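Local coordinates for protein AxyAgu115A (Amphibacillus xylanus NBRC 15112, PDB 6NPS) that probably hydrolyses alpha-linked glucuronic acid side groups on glucuronoxylan, as an alpha-glucuronidase of glycoside hydrolase family 115, at residues V529-N534 against G672-S677; Y535-Q540 against S956-N961; Q540-I545 against W585-K590; L687-F692 against V768-P773. The protein carries 3 engineered substitutions. One frame throughout, in Å; residues are numbered along the deposited sequence.

Contact 1 of 4, residues V529-N534 against G672-S677; sequences VYHPVN and GTELRS
E674 reaches across to H531, its carboxylate arriving at the imidazole edge after its chain has passed V533 and N534. From CB the chain turns away from its own carbonyl carbon (chi1 -59°) and then runs extended. CG lies between two partners, 3.7 Å from CG2 of V533 and 3.6 Å from OD1 of N534. CD comes next, near CE1 and NE2 of H531, and at the tip OE2 sits in the imidazole plane, 3.5 Å from NE2 of H531, while OE1 lies nearest ND2 of N534 (3.9 Å). The carboxylate stands nearly upright to the ring, 82° between planes. Water 1 joins the two groups, 2.7 Å from NE2 of H531 and donating to OE2 of E674. At the other ring nitrogen, ND1 accepts the backbone N-H groups of V533 and N534, both tilted out of the ring plane, which fixes the rotation of the imidazole, while ND2 of N534 lies over one ring face and is bonded to N955 O. Without the imidazole, as with an alanine in place of H531, those two N-H groups are likely to lose their acceptor and the E674 carboxylate its water-bridged mate. Nearer the backbone of 672-677, water 2 donates to OD1 of N534 and accepts from E674 N. G672 O meets CA of N534 in a 3.4 Å C-H...O contact, and V533 CG2 rests 3.3 Å from T673 O. T673 OG1 accepts from L675 N, and the contact thus ties the loop before helix 537-558 to an ST turn at the entry to edge strand 676-677.

Contact 2 of 4, residues Y535-Q540 against S956-N961; sequences YHETDQ and SYLGPN
E537 holds two successive backbone N-H groups, those of Y957 and L958, with its two carboxylate oxygens, a bidentate pairing in which the first residue of helix 537-558 secures the loop that follows the last strand of the C-terminal domain. OE2 of E537 takes Y957 N on its syn lone pair at 2.7 Å and almost straight (174°). OE1 of E537 receives L958 N at 3.0 Å, on the syn side but somewhat out of the carboxylate plane. The carboxylate gets there because CG occupies the position flanked by backbone N and carbonyl carbon (chi1 68°) and the chain then extends. Beside it, CA of P960 lies over the middle of the Y535 ring in a CH-pi contact, 3.7 Å from the centroid, while CB of S956 meets the ring edge, 3.6 Å from CD2 of Y535. Replacing the ring of Y535 by a leucine side chain is likely to cost A954 O its hydroxyl partner and P960 CA its aromatic face. Further out, H531 N bonds OE2 of E537, so this oxygen has two backbone partners, and H536 stands at the N-cap of the helix. The loop side is steadied by K943, whose NZ bonds the carbonyls of L958 and P960. One water completes the arrangement, donating to OE1 of E537 at 2.8 Å and to G959 O at 2.7 Å.

Contact 3 of 4, residues Q540-I545 against W585-K590; sequences QLLDRI and WLLNGK
Two helices that follow each other in the chain, 537-558 and 564-596, pack here in a helical hairpin, L541, L542 and I545 of one meeting L586, L587 and K590 of the other. Their local axes approach to 10.7 Å and run roughly antiparallel, 143° between N-to-C directions. On the 585-590 side, L586 touches two partners with one methyl: its CD1 meets L541 CD2 at 3.7 Å and I545 CD1 at 3.9 Å, its chain roughly perpendicular to that of L541. L542 and L586 lie alongside, pointing opposite ways, with CD2 of L542 3.9 Å from CB of L586. The other branch of L542, CD1, reaches the tip of L587, meeting its CD2 at 4.2 Å, and the methylenes of K590, whose CD lies 3.7 Å away. A bend at chi3 (58°) turns the end of K590, and its NZ meets D539 in a salt bridge. Behind these residues, L541 rests on I516 of helix 500-519, and L587 on L605 and V609 of helix 601-629, so the hairpin belongs to a larger helical bundle. Only aliphatic carbon meets across this patch; shape and hydrophobic burial, rather than directional bonds, therefore set how the two helices fit, with the lysine charge carried out past the leucines.

Contact 4 of 4, residues L687-F692 against V768-P773; sequences LPLVDF and VTIVVP
A water between L689, F692 and P773 is gripped three times: it donates to L689 O at 2.6 Å and to P773 O at 2.6 Å and accepts from F692 N at 2.8 Å. It sits where parallel pairing of the strands would next call on an N-H from P773, whose ring nitrogen has none; CD of P773 instead lies 3.3 Å from L689 O. Before that point the pairing is regular. L687 spans I770, its N donating to T769 O and its O accepting V771 N at 2.7 Å, and L689 N then meets V771 O at 2.9 Å. The side chains of L687 and I770 turn to one face of the sheet, those of P688 and V771 to the other. L689 rests CB 3.7 Å from CG2 of I770, and with CG anti to N (chi1 -178°) its CD1 also comes near that methyl, while F692 puts CD2 of its ring 3.6 Å from CG1 of V772. L687 and I770 also rest on I670 of the facing antiparallel sheet. The chain leaves edge strand 676-677 of one sheet and crosses to form edge strand 686-688 beside 766-775 of the other, an arrangement consistent with an immunoglobulin-like beta-sandwich.

Overall arrangement
Along the chain, 529-534 and 535-540 come first, a loop and the start of helix 537-558, which 540-545 continues. Contact 3 closes first, folding helix 564-596 back on that helix. Contact 1 then closes a longer loop around it, bringing in the beta-sandwich at 672-677. Contact 4 follows in series inside the sandwich; strands 676-677 and 686-688 are consecutive, and the two contacts touch, as where L675 packs on P688. Contact 2 opens after contact 1 opens and closes last, at 956-961, crossing contact 1 and enclosing contacts 3 and 4. Contacts 1 to 3 thus gather the helical bundle, sandwich and C-terminal domain around one loop and helix start, whereas contact 4 lies about 25 Å from contact 3, centre to centre.

Contact 1 of 4, residues V529-N534 against G672-S677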
loop_
_atom_site.group_PDB
_atom_site.type_symbol
_atom_site.label_atom_id
_atom_site.label_comp_id
_atom_site.label_asym_id
_atom_site.label_seq_id
_atom_site.Cartn_x
_atom_site.Cartn_y
_atom_site.Cartn_z
ATOM N N VAL A 529 -6.351 8.064 7.643
ATOM C CA VAL A 529 -7.696 8.225 8.200
ATOM C C VAL A 529 -8.365 9.417 7.537
ATOM O O VAL A 529 -9.420 9.301 6.909
ATOM C CB VAL A 529 -7.623 8.359 9.730
ATOM C CG1 VAL A 529 -8.976 8.761 10.312
ATOM C CG2 VAL A 529 -7.086 6.979 10.336
ATOM N N TYR A 530 -7.722 10.569 7.621
ATOM C CA TYR A 530 -8.085 11.729 6.815
ATOM C C TYR A 530 -7.440 11.603 5.433
ATOM O O TYR A 530 -6.328 11.087 5.294
ATOM C CB TYR A 530 -7.587 13.017 7.463
ATOM C CG TYR A 530 -8.287 13.379 8.747
ATOM C CD1 TYR A 530 -7.964 12.730 9.949
ATOM C CD2 TYR A 530 -9.277 14.385 8.764
ATOM C CE1 TYR A 530 -8.618 13.040 11.128
ATOM C CE2 TYR A 530 -9.927 14.728 9.942
ATOM C CZ TYR A 530 -9.583 14.054 11.118
ATOM O OH TYR A 530 -10.210 14.353 12.301
ATOM N N HIS A 531 -8.140 12.058 4.405
ATOM C CA HIS A 531 -7.557 11.916 3.083
ATOM C C HIS A 531 -6.430 12.932 2.925
ATOM O O HIS A 531 -6.557 14.071 3.370
ATOM C CB HIS A 531 -8.609 12.118 1.994
ATOM C CG HIS A 531 -8.177 11.577 0.670
ATOM N ND1 HIS A 531 -7.420 12.316 -0.206
ATOM C CD2 HIS A 531 -8.301 10.346 0.120
ATOM C CE1 HIS A 531 -7.128 11.578 -1.265
ATOM N NE2 HIS A 531 -7.655 10.380 -1.096
ATOM N N PRO A 532 -5.318 12.553 2.302
ATOM C CA PRO A 532 -4.187 13.488 2.173
ATOM C C PRO A 532 -4.528 14.763 1.395
ATOM O O PRO A 532 -3.929 15.805 1.683
ATOM C CB PRO A 532 -3.120 12.664 1.424
ATOM C CG PRO A 532 -3.523 11.311 1.565
ATOM C CD PRO A 532 -5.027 11.252 1.713
ATOM N N VAL A 533 -5.452 14.721 0.417
ATOM C CA VAL A 533 -5.741 15.912 -0.396
ATOM C C VAL A 533 -7.236 16.285 -0.493
ATOM O O VAL A 533 -7.564 17.475 -0.582
ATOM C CB VAL A 533 -5.159 15.791 -1.833
ATOM C CG1 VAL A 533 -3.622 15.745 -1.838
ATOM C CG2 VAL A 533 -5.741 14.600 -2.626
ATOM N N ASN A 534 -8.154 15.308 -0.507
ATOM C CA ASN A 534 -9.538 15.602 -0.919
ATOM C C ASN A 534 -10.223 16.568 0.039
ATOM O O ASN A 534 -10.096 16.431 1.264
ATOM C CB ASN A 534 -10.354 14.313 -0.990
ATOM C CG ASN A 534 -9.998 13.462 -2.180
ATOM O OD1 ASN A 534 -9.527 13.971 -3.219
ATOM N ND2 ASN A 534 -10.261 12.181 -2.072
ATOM N N GLY A 672 -6.881 20.412 -3.465
ATOM C CA GLY A 672 -8.103 19.860 -2.920
ATOM C C GLY A 672 -8.619 18.601 -3.586
ATOM O O GLY A 672 -9.713 18.144 -3.224
ATOM N N THR A 673 -7.886 18.031 -4.553
ATOM C CA THR A 673 -8.310 16.857 -5.332
ATOM C C THR A 673 -7.099 15.974 -5.627
ATOM O O THR A 673 -5.947 16.366 -5.405
ATOM C CB THR A 673 -8.919 17.244 -6.702
ATOM O OG1 THR A 673 -7.852 17.606 -7.584
ATOM C CG2 THR A 673 -9.905 18.451 -6.618
ATOM N N GLU A 674 -7.350 14.797 -6.206
ATOM C CA GLU A 674 -6.283 13.921 -6.676
ATOM C C GLU A 674 -5.927 14.146 -8.134
ATOM O O GLU A 674 -5.125 13.384 -8.685
ATOM C CB GLU A 674 -6.687 12.447 -6.508
ATOM C CG GLU A 674 -6.984 12.101 -5.050
ATOM C CD GLU A 674 -7.425 10.653 -4.839
ATOM O OE1 GLU A 674 -8.611 10.318 -5.075
ATOM O OE2 GLU A 674 -6.571 9.853 -4.413
ATOM N N LEU A 675 -6.518 15.139 -8.776
ATOM C CA LEU A 675 -6.287 15.363 -10.199
ATOM C C LEU A 675 -4.877 15.884 -10.428
ATOM O O LEU A 675 -4.493 16.898 -9.857
ATOM C CB LEU A 675 -7.305 16.368 -10.740
ATOM C CG LEU A 675 -8.769 15.914 -10.699
ATOM C CD1 LEU A 675 -9.662 17.133 -10.800
ATOM C CD2 LEU A 675 -9.038 14.938 -11.824
ATOM N N ARG A 676 -4.123 15.240 -11.316
ATOM C CA ARG A 676 -2.739 15.657 -11.505
ATOM C C ARG A 676 -2.254 15.233 -12.879
ATOM O O ARG A 676 -2.824 14.341 -13.518
ATOM C CB ARG A 676 -1.826 15.084 -10.397
ATOM C CG ARG A 676 -1.601 13.541 -10.481
ATOM C CD ARG A 676 -1.793 12.941 -9.120
ATOM N NE ARG A 676 -1.974 11.512 -9.247
ATOM C CZ ARG A 676 -2.629 10.762 -8.380
ATOM N NH1 ARG A 676 -3.154 11.308 -7.291
ATOM N NH2 ARG A 676 -2.713 9.460 -8.597
ATOM N N SER A 677 -1.177 15.869 -13.328
ATOM C CA SER A 677 -0.702 15.486 -14.649
ATOM C C SER A 677 0.726 15.982 -14.834
ATOM O O SER A 677 1.074 17.070 -14.379
ATOM C CB SER A 677 -1.597 16.079 -15.758
ATOM O OG SER A 677 -1.005 15.888 -17.051
HETATM O O HOH W 1 -8.406 8.204 -2.515
HETATM O O HOH W 2 -10.022 13.994 -5.721
HETATM O O HOH W 3 -11.933 16.310 -3.781
#

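Contact 2 of 4, residues Y535-Q540 against S956-N961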
loop_
_atom_site.group_PDB
_atom_site.type_symbol
_atom_site.label_atom_id
_atom_site.label_comp_id
_atom_site.label_asym_id
_atom_site.label_seq_id
_atom_site.Cartn_x
_atom_site.Cartn_y
_atom_site.Cartn_z
ATOM N N TYR A 535 -10.927 17.565 -0.539
ATOM C CA TYR A 535 -11.709 18.616 0.130
ATOM C C TYR A 535 -10.858 19.473 1.051
ATOM O O TYR A 535 -11.391 20.150 1.916
ATOM C CB TYR A 535 -12.928 18.041 0.911
ATOM C CG TYR A 535 -13.750 17.073 0.090
ATOM C CD1 TYR A 535 -14.566 17.526 -0.959
ATOM C CD2 TYR A 535 -13.683 15.709 0.322
ATOM C CE1 TYR A 535 -15.310 16.622 -1.754
ATOM C CE2 TYR A 535 -14.417 14.817 -0.431
ATOM C CZ TYR A 535 -15.218 15.275 -1.466
ATOM O OH TYR A 535 -15.933 14.362 -2.200
ATOM N N HIS A 536 -9.529 19.427 0.940
ATOM C CA HIS A 536 -8.650 20.183 1.844
ATOM C C HIS A 536 -8.808 19.753 3.306
ATOM O O HIS A 536 -8.496 20.547 4.207
ATOM C CB HIS A 536 -8.872 21.706 1.769
ATOM C CG HIS A 536 -8.893 22.257 0.369
ATOM N ND1 HIS A 536 -7.746 22.638 -0.295
ATOM C CD2 HIS A 536 -9.925 22.515 -0.477
ATOM C CE1 HIS A 536 -8.070 23.094 -1.496
ATOM N NE2 HIS A 536 -9.387 23.031 -1.632
ATOM N N GLU A 537 -9.289 18.542 3.588
ATOM C CA GLU A 537 -9.561 18.228 4.999
ATOM C C GLU A 537 -8.266 18.123 5.793
ATOM O O GLU A 537 -8.187 18.649 6.910
ATOM C CB GLU A 537 -10.469 16.983 5.161
ATOM C CG GLU A 537 -9.932 15.581 4.780
ATOM C CD GLU A 537 -10.952 14.422 5.040
ATOM O OE1 GLU A 537 -12.169 14.702 5.295
ATOM O OE2 GLU A 537 -10.547 13.233 4.957
ATOM N N THR A 538 -7.216 17.515 5.217
ATOM C CA THR A 538 -5.946 17.441 5.928
ATOM C C THR A 538 -5.344 18.814 6.162
ATOM O O THR A 538 -4.937 19.140 7.279
ATOM C CB THR A 538 -4.973 16.535 5.167
ATOM O OG1 THR A 538 -5.323 15.173 5.439
ATOM C CG2 THR A 538 -3.518 16.724 5.609
ATOM N N ASP A 539 -5.271 19.655 5.119
ATOM C CA ASP A 539 -4.625 20.951 5.306
ATOM C C ASP A 539 -5.434 21.891 6.186
ATOM O O ASP A 539 -4.856 22.702 6.927
ATOM C CB ASP A 539 -4.356 21.595 3.938
ATOM C CG ASP A 539 -3.207 20.890 3.190
ATOM O OD1 ASP A 539 -3.355 20.651 1.971
ATOM O OD2 ASP A 539 -2.172 20.552 3.823
ATOM N N GLN A 540 -6.759 21.831 6.121
ATOM C CA GLN A 540 -7.539 22.642 7.058
ATOM C C GLN A 540 -7.297 22.209 8.507
ATOM O O GLN A 540 -7.167 23.054 9.399
ATOM C CB GLN A 540 -9.033 22.578 6.714
ATOM C CG GLN A 540 -9.354 23.586 5.620
ATOM C CD GLN A 540 -10.660 23.330 4.889
ATOM O OE1 GLN A 540 -11.491 22.508 5.305
ATOM N NE2 GLN A 540 -10.853 24.058 3.796
ATOM N N SER A 956 -13.351 10.617 1.725
ATOM C CA SER A 956 -12.794 11.497 2.744
ATOM C C SER A 956 -13.268 10.994 4.104
ATOM O O SER A 956 -14.187 10.178 4.191
ATOM C CB SER A 956 -13.231 12.939 2.524
ATOM O OG SER A 956 -14.626 13.055 2.692
ATOM N N TYR A 957 -12.632 11.497 5.162
ATOM C CA TYR A 957 -13.062 11.148 6.515
ATOM C C TYR A 957 -14.324 11.893 6.910
ATOM O O TYR A 957 -15.222 11.299 7.508
ATOM C CB TYR A 957 -11.970 11.462 7.523
ATOM C CG TYR A 957 -12.185 10.842 8.915
ATOM C CD1 TYR A 957 -12.439 9.487 9.058
ATOM C CD2 TYR A 957 -12.064 11.618 10.055
ATOM C CE1 TYR A 957 -12.579 8.897 10.364
ATOM C CE2 TYR A 957 -12.211 11.038 11.375
ATOM C CZ TYR A 957 -12.467 9.694 11.504
ATOM O OH TYR A 957 -12.585 9.132 12.797
ATOM N N LEU A 958 -14.403 13.184 6.604
ATOM C CA LEU A 958 -15.489 14.042 7.058
ATOM C C LEU A 958 -16.651 14.153 6.084
ATOM O O LEU A 958 -17.653 14.790 6.419
ATOM C CB LEU A 958 -14.967 15.448 7.342
ATOM C CG LEU A 958 -13.804 15.552 8.330
ATOM C CD1 LEU A 958 -13.439 17.030 8.368
ATOM C CD2 LEU A 958 -14.248 15.091 9.739
ATOM N N GLY A 959 -16.552 13.586 4.887
ATOM C CA GLY A 959 -17.534 13.843 3.860
ATOM C C GLY A 959 -17.206 15.130 3.126
ATOM O O GLY A 959 -16.342 15.902 3.558
ATOM N N PRO A 960 -17.909 15.389 2.010
ATOM C CA PRO A 960 -17.612 16.574 1.198
ATOM C C PRO A 960 -17.973 17.824 1.959
ATOM O O PRO A 960 -18.949 17.840 2.700
ATOM C CB PRO A 960 -18.518 16.415 -0.031
ATOM C CG PRO A 960 -19.152 15.073 0.095
ATOM C CD PRO A 960 -19.061 14.637 1.493
ATOM N N ASN A 961 -17.201 18.882 1.762
ATOM C CA ASN A 961 -17.550 20.085 2.499
ATOM C C ASN A 961 -18.847 20.678 1.933
ATOM O O ASN A 961 -19.281 20.341 0.838
ATOM C CB ASN A 961 -16.401 21.077 2.474
ATOM C CG ASN A 961 -15.955 21.395 1.088
ATOM O OD1 ASN A 961 -15.329 20.570 0.426
ATOM N ND2 ASN A 961 -16.275 22.603 0.622
HETATM O O HOH W 4 -13.768 16.465 3.906
#

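Contact 3 of 4, residues Q540-I545 against W585-K590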
loop_
_atom_site.group_PDB
_atom_site.type_symbol
_atom_site.label_atom_id
_atom_site.label_comp_id
_atom_site.label_asym_id
_atom_site.label_seq_id
_atom_site.Cartn_x
_atom_site.Cartn_y
_atom_site.Cartn_z
ATOM N N GLN A 540 -6.759 21.831 6.121
ATOM C CA GLN A 540 -7.539 22.642 7.058
ATOM C C GLN A 540 -7.297 22.209 8.507
ATOM O O GLN A 540 -7.167 23.054 9.399
ATOM C CB GLN A 540 -9.033 22.578 6.714
ATOM C CG GLN A 540 -9.354 23.586 5.620
ATOM C CD GLN A 540 -10.660 23.330 4.889
ATOM O OE1 GLN A 540 -11.491 22.508 5.305
ATOM N NE2 GLN A 540 -10.853 24.058 3.796
ATOM N N LEU A 541 -7.237 20.902 8.773
ATOM C CA LEU A 541 -6.984 20.470 10.153
ATOM C C LEU A 541 -5.551 20.814 10.594
ATOM O O LEU A 541 -5.341 21.311 11.709
ATOM C CB LEU A 541 -7.259 18.965 10.268
ATOM C CG LEU A 541 -7.078 18.317 11.639
ATOM C CD1 LEU A 541 -7.843 19.185 12.696
ATOM C CD2 LEU A 541 -7.639 16.895 11.599
ATOM N N LEU A 542 -4.550 20.613 9.710
ATOM C CA LEU A 542 -3.176 21.043 10.030
ATOM C C LEU A 542 -3.105 22.526 10.380
ATOM O O LEU A 542 -2.341 22.932 11.278
ATOM C CB LEU A 542 -2.227 20.739 8.846
ATOM C CG LEU A 542 -1.827 19.255 8.829
ATOM C CD1 LEU A 542 -1.172 18.886 7.488
ATOM C CD2 LEU A 542 -0.863 18.898 10.000
ATOM N N ASP A 543 -3.852 23.364 9.652
ATOM C CA ASP A 543 -3.824 24.791 9.934
ATOM C C ASP A 543 -4.478 25.108 11.276
ATOM O O ASP A 543 -3.978 25.958 12.014
ATOM C CB ASP A 543 -4.507 25.567 8.815
ATOM C CG ASP A 543 -3.718 25.529 7.525
ATOM O OD1 ASP A 543 -2.493 25.264 7.590
ATOM O OD2 ASP A 543 -4.328 25.759 6.448
ATOM N N ARG A 544 -5.602 24.456 11.599
ATOM C CA ARG A 544 -6.196 24.577 12.941
ATOM C C ARG A 544 -5.227 24.144 14.035
ATOM O O ARG A 544 -5.091 24.813 15.064
ATOM C CB ARG A 544 -7.477 23.741 13.025
ATOM C CG ARG A 544 -8.723 24.455 12.514
ATOM C CD ARG A 544 -9.855 23.494 12.198
ATOM N NE ARG A 544 -10.480 22.951 13.405
ATOM C CZ ARG A 544 -11.054 21.750 13.472
ATOM N NH1 ARG A 544 -11.078 20.972 12.399
ATOM N NH2 ARG A 544 -11.604 21.332 14.603
ATOM N N ILE A 545 -4.585 22.986 13.853
ATOM C CA ILE A 545 -3.617 22.495 14.820
ATOM C C ILE A 545 -2.474 23.475 14.987
ATOM O O ILE A 545 -2.041 23.756 16.113
ATOM C CB ILE A 545 -3.099 21.104 14.391
ATOM C CG1 ILE A 545 -4.205 20.078 14.570
ATOM C CG2 ILE A 545 -1.815 20.755 15.157
ATOM C CD1 ILE A 545 -3.868 18.662 13.975
ATOM N N TRP A 585 0.546 12.275 12.223
ATOM C CA TRP A 585 -0.085 11.344 11.293
ATOM C C TRP A 585 -0.591 12.034 10.033
ATOM O O TRP A 585 -0.586 11.434 8.958
ATOM C CB TRP A 585 -1.233 10.626 11.986
ATOM C CG TRP A 585 -0.749 9.551 12.948
ATOM C CD1 TRP A 585 -0.936 9.520 14.300
ATOM C CD2 TRP A 585 -0.043 8.360 12.602
ATOM N NE1 TRP A 585 -0.388 8.370 14.822
ATOM C CE2 TRP A 585 0.173 7.641 13.804
ATOM C CE3 TRP A 585 0.430 7.826 11.381
ATOM C CZ2 TRP A 585 0.840 6.409 13.841
ATOM C CZ3 TRP A 585 1.098 6.608 11.412
ATOM C CH2 TRP A 585 1.290 5.901 12.640
ATOM N N LEU A 586 -1.141 13.242 10.170
ATOM C CA LEU A 586 -1.598 13.998 9.019
ATOM C C LEU A 586 -0.432 14.337 8.091
ATOM O O LEU A 586 -0.556 14.198 6.870
ATOM C CB LEU A 586 -2.309 15.268 9.479
ATOM C CG LEU A 586 -3.629 15.017 10.210
ATOM C CD1 LEU A 586 -4.070 16.325 10.842
ATOM C CD2 LEU A 586 -4.654 14.525 9.274
ATOM N N LEU A 587 0.705 14.772 8.652
ATOM C CA LEU A 587 1.917 14.970 7.841
ATOM C C LEU A 587 2.404 13.676 7.210
ATOM O O LEU A 587 2.944 13.681 6.092
ATOM C CB LEU A 587 3.037 15.593 8.706
ATOM C CG LEU A 587 2.783 17.022 9.163
ATOM C CD1 LEU A 587 3.799 17.372 10.205
ATOM C CD2 LEU A 587 2.895 18.085 7.948
ATOM N N ASN A 588 2.316 12.555 7.942
ATOM C CA ASN A 588 2.708 11.274 7.373
ATOM C C ASN A 588 1.838 10.935 6.159
ATOM O O ASN A 588 2.329 10.362 5.169
ATOM C CB ASN A 588 2.615 10.178 8.472
ATOM C CG ASN A 588 3.140 8.815 8.031
ATOM O OD1 ASN A 588 2.695 7.788 8.560
ATOM N ND2 ASN A 588 4.114 8.787 7.120
ATOM N N GLY A 589 0.545 11.246 6.233
ATOM C CA GLY A 589 -0.314 11.070 5.068
ATOM C C GLY A 589 0.127 11.911 3.871
ATOM O O GLY A 589 0.168 11.416 2.747
ATOM N N LYS A 590 0.483 13.176 4.096
ATOM C CA LYS A 590 1.001 13.989 2.986
ATOM C C LYS A 590 2.325 13.442 2.470
ATOM O O LYS A 590 2.545 13.400 1.251
ATOM C CB LYS A 590 1.167 15.439 3.424
ATOM C CG LYS A 590 -0.162 16.145 3.762
ATOM C CD LYS A 590 0.112 17.572 4.282
ATOM C CE LYS A 590 0.868 18.325 3.258
ATOM N NZ LYS A 590 0.175 19.598 3.032
#

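Contact 4 of 4, residues L687-F692 against V768-P773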
loop_
_atom_site.group_PDB
_atom_site.type_symbol
_atom_site.label_atom_id
_atom_site.label_comp_id
_atom_site.label_asym_id
_atom_site.label_seq_id
_atom_site.Cartn_x
_atom_site.Cartn_y
_atom_site.Cartn_z
ATOM N N LEU A 687 -7.111 18.682 -16.990
ATOM C CA LEU A 687 -7.598 18.609 -15.615
ATOM C C LEU A 687 -8.698 19.643 -15.363
ATOM O O LEU A 687 -8.550 20.819 -15.739
ATOM C CB LEU A 687 -6.462 18.855 -14.623
ATOM C CG LEU A 687 -5.226 17.949 -14.718
ATOM C CD1 LEU A 687 -4.177 18.434 -13.704
ATOM C CD2 LEU A 687 -5.541 16.442 -14.502
ATOM N N PRO A 688 -9.800 19.248 -14.725
ATOM C CA PRO A 688 -10.826 20.233 -14.340
ATOM C C PRO A 688 -10.581 20.882 -12.985
ATOM O O PRO A 688 -10.238 20.233 -11.997
ATOM C CB PRO A 688 -12.112 19.394 -14.298
ATOM C CG PRO A 688 -11.634 18.014 -13.903
ATOM C CD PRO A 688 -10.284 17.860 -14.612
ATOM N N LEU A 689 -10.789 22.194 -12.928
ATOM C CA LEU A 689 -10.683 22.936 -11.683
ATOM C C LEU A 689 -12.060 23.539 -11.464
ATOM O O LEU A 689 -12.465 24.453 -12.201
ATOM C CB LEU A 689 -9.604 24.009 -11.781
ATOM C CG LEU A 689 -9.359 24.840 -10.538
ATOM C CD1 LEU A 689 -7.934 25.367 -10.576
ATOM C CD2 LEU A 689 -10.341 25.992 -10.524
ATOM N N VAL A 690 -12.788 23.050 -10.460
ATOM C CA VAL A 690 -14.223 23.303 -10.437
ATOM C C VAL A 690 -14.640 24.308 -9.359
ATOM O O VAL A 690 -15.835 24.506 -9.147
ATOM C CB VAL A 690 -15.004 21.986 -10.302
ATOM C CG1 VAL A 690 -14.667 21.077 -11.478
ATOM C CG2 VAL A 690 -14.730 21.310 -8.944
ATOM N N ASP A 691 -13.689 24.975 -8.701
ATOM C CA ASP A 691 -14.026 25.826 -7.557
ATOM C C ASP A 691 -15.017 26.933 -7.931
ATOM O O ASP A 691 -15.860 27.320 -7.104
ATOM C CB ASP A 691 -12.761 26.444 -6.967
ATOM C CG ASP A 691 -11.702 25.389 -6.580
ATOM O OD1 ASP A 691 -11.209 24.659 -7.479
ATOM O OD2 ASP A 691 -11.345 25.319 -5.380
ATOM N N PHE A 692 -14.927 27.481 -9.162
ATOM C CA PHE A 692 -15.777 28.627 -9.512
ATOM C C PHE A 692 -17.162 28.198 -9.954
ATOM O O PHE A 692 -17.965 29.056 -10.321
ATOM C CB PHE A 692 -15.114 29.486 -10.609
ATOM C CG PHE A 692 -13.759 30.004 -10.203
ATOM C CD1 PHE A 692 -13.644 31.119 -9.384
ATOM C CD2 PHE A 692 -12.596 29.339 -10.594
ATOM C CE1 PHE A 692 -12.378 31.589 -8.984
ATOM C CE2 PHE A 692 -11.346 29.786 -10.187
ATOM C CZ PHE A 692 -11.235 30.909 -9.386
ATOM N N VAL A 768 0.021 20.872 -19.715
ATOM C CA VAL A 768 -1.193 20.521 -18.974
ATOM C C VAL A 768 -2.226 21.607 -19.247
ATOM O O VAL A 768 -1.922 22.801 -19.130
ATOM C CB VAL A 768 -0.921 20.371 -17.468
ATOM C CG1 VAL A 768 -2.243 20.118 -16.684
ATOM C CG2 VAL A 768 0.070 19.179 -17.213
ATOM N N THR A 769 -3.438 21.209 -19.622
ATOM C CA THR A 769 -4.533 22.162 -19.751
ATOM C C THR A 769 -5.436 22.043 -18.530
ATOM O O THR A 769 -5.797 20.932 -18.120
ATOM C CB THR A 769 -5.268 21.875 -21.052
ATOM O OG1 THR A 769 -4.293 21.922 -22.095
ATOM C CG2 THR A 769 -6.348 22.878 -21.337
ATOM N N ILE A 770 -5.728 23.169 -17.890
ATOM C CA ILE A 770 -6.631 23.197 -16.746
ATOM C C ILE A 770 -7.930 23.844 -17.201
ATOM O O ILE A 770 -7.928 24.992 -17.689
ATOM C CB ILE A 770 -6.004 23.947 -15.565
ATOM C CG1 ILE A 770 -4.730 23.240 -15.127
ATOM C CG2 ILE A 770 -7.004 24.108 -14.409
ATOM C CD1 ILE A 770 -4.104 23.858 -13.913
ATOM N N VAL A 771 -9.036 23.097 -17.124
ATOM C CA VAL A 771 -10.316 23.614 -17.601
ATOM C C VAL A 771 -11.037 24.260 -16.434
ATOM O O VAL A 771 -11.173 23.650 -15.369
ATOM C CB VAL A 771 -11.178 22.519 -18.236
ATOM C CG1 VAL A 771 -12.520 23.151 -18.724
ATOM C CG2 VAL A 771 -10.414 21.896 -19.420
ATOM N N VAL A 772 -11.492 25.498 -16.630
ATOM C CA VAL A 772 -12.057 26.278 -15.534
ATOM C C VAL A 772 -13.485 26.663 -15.901
ATOM O O VAL A 772 -13.713 27.719 -16.502
ATOM C CB VAL A 772 -11.187 27.506 -15.223
ATOM C CG1 VAL A 772 -11.719 28.284 -13.976
ATOM C CG2 VAL A 772 -9.718 27.078 -15.013
ATOM N N PRO A 773 -14.478 25.851 -15.546
ATOM C CA PRO A 773 -15.873 26.252 -15.754
ATOM C C PRO A 773 -16.348 27.137 -14.607
ATOM O O PRO A 773 -15.938 26.986 -13.457
ATOM C CB PRO A 773 -16.613 24.908 -15.780
ATOM C CG PRO A 773 -15.810 24.053 -14.804
ATOM C CD PRO A 773 -14.355 24.501 -14.936
HETATM O O HOH W 5 -14.093 26.447 -11.656
#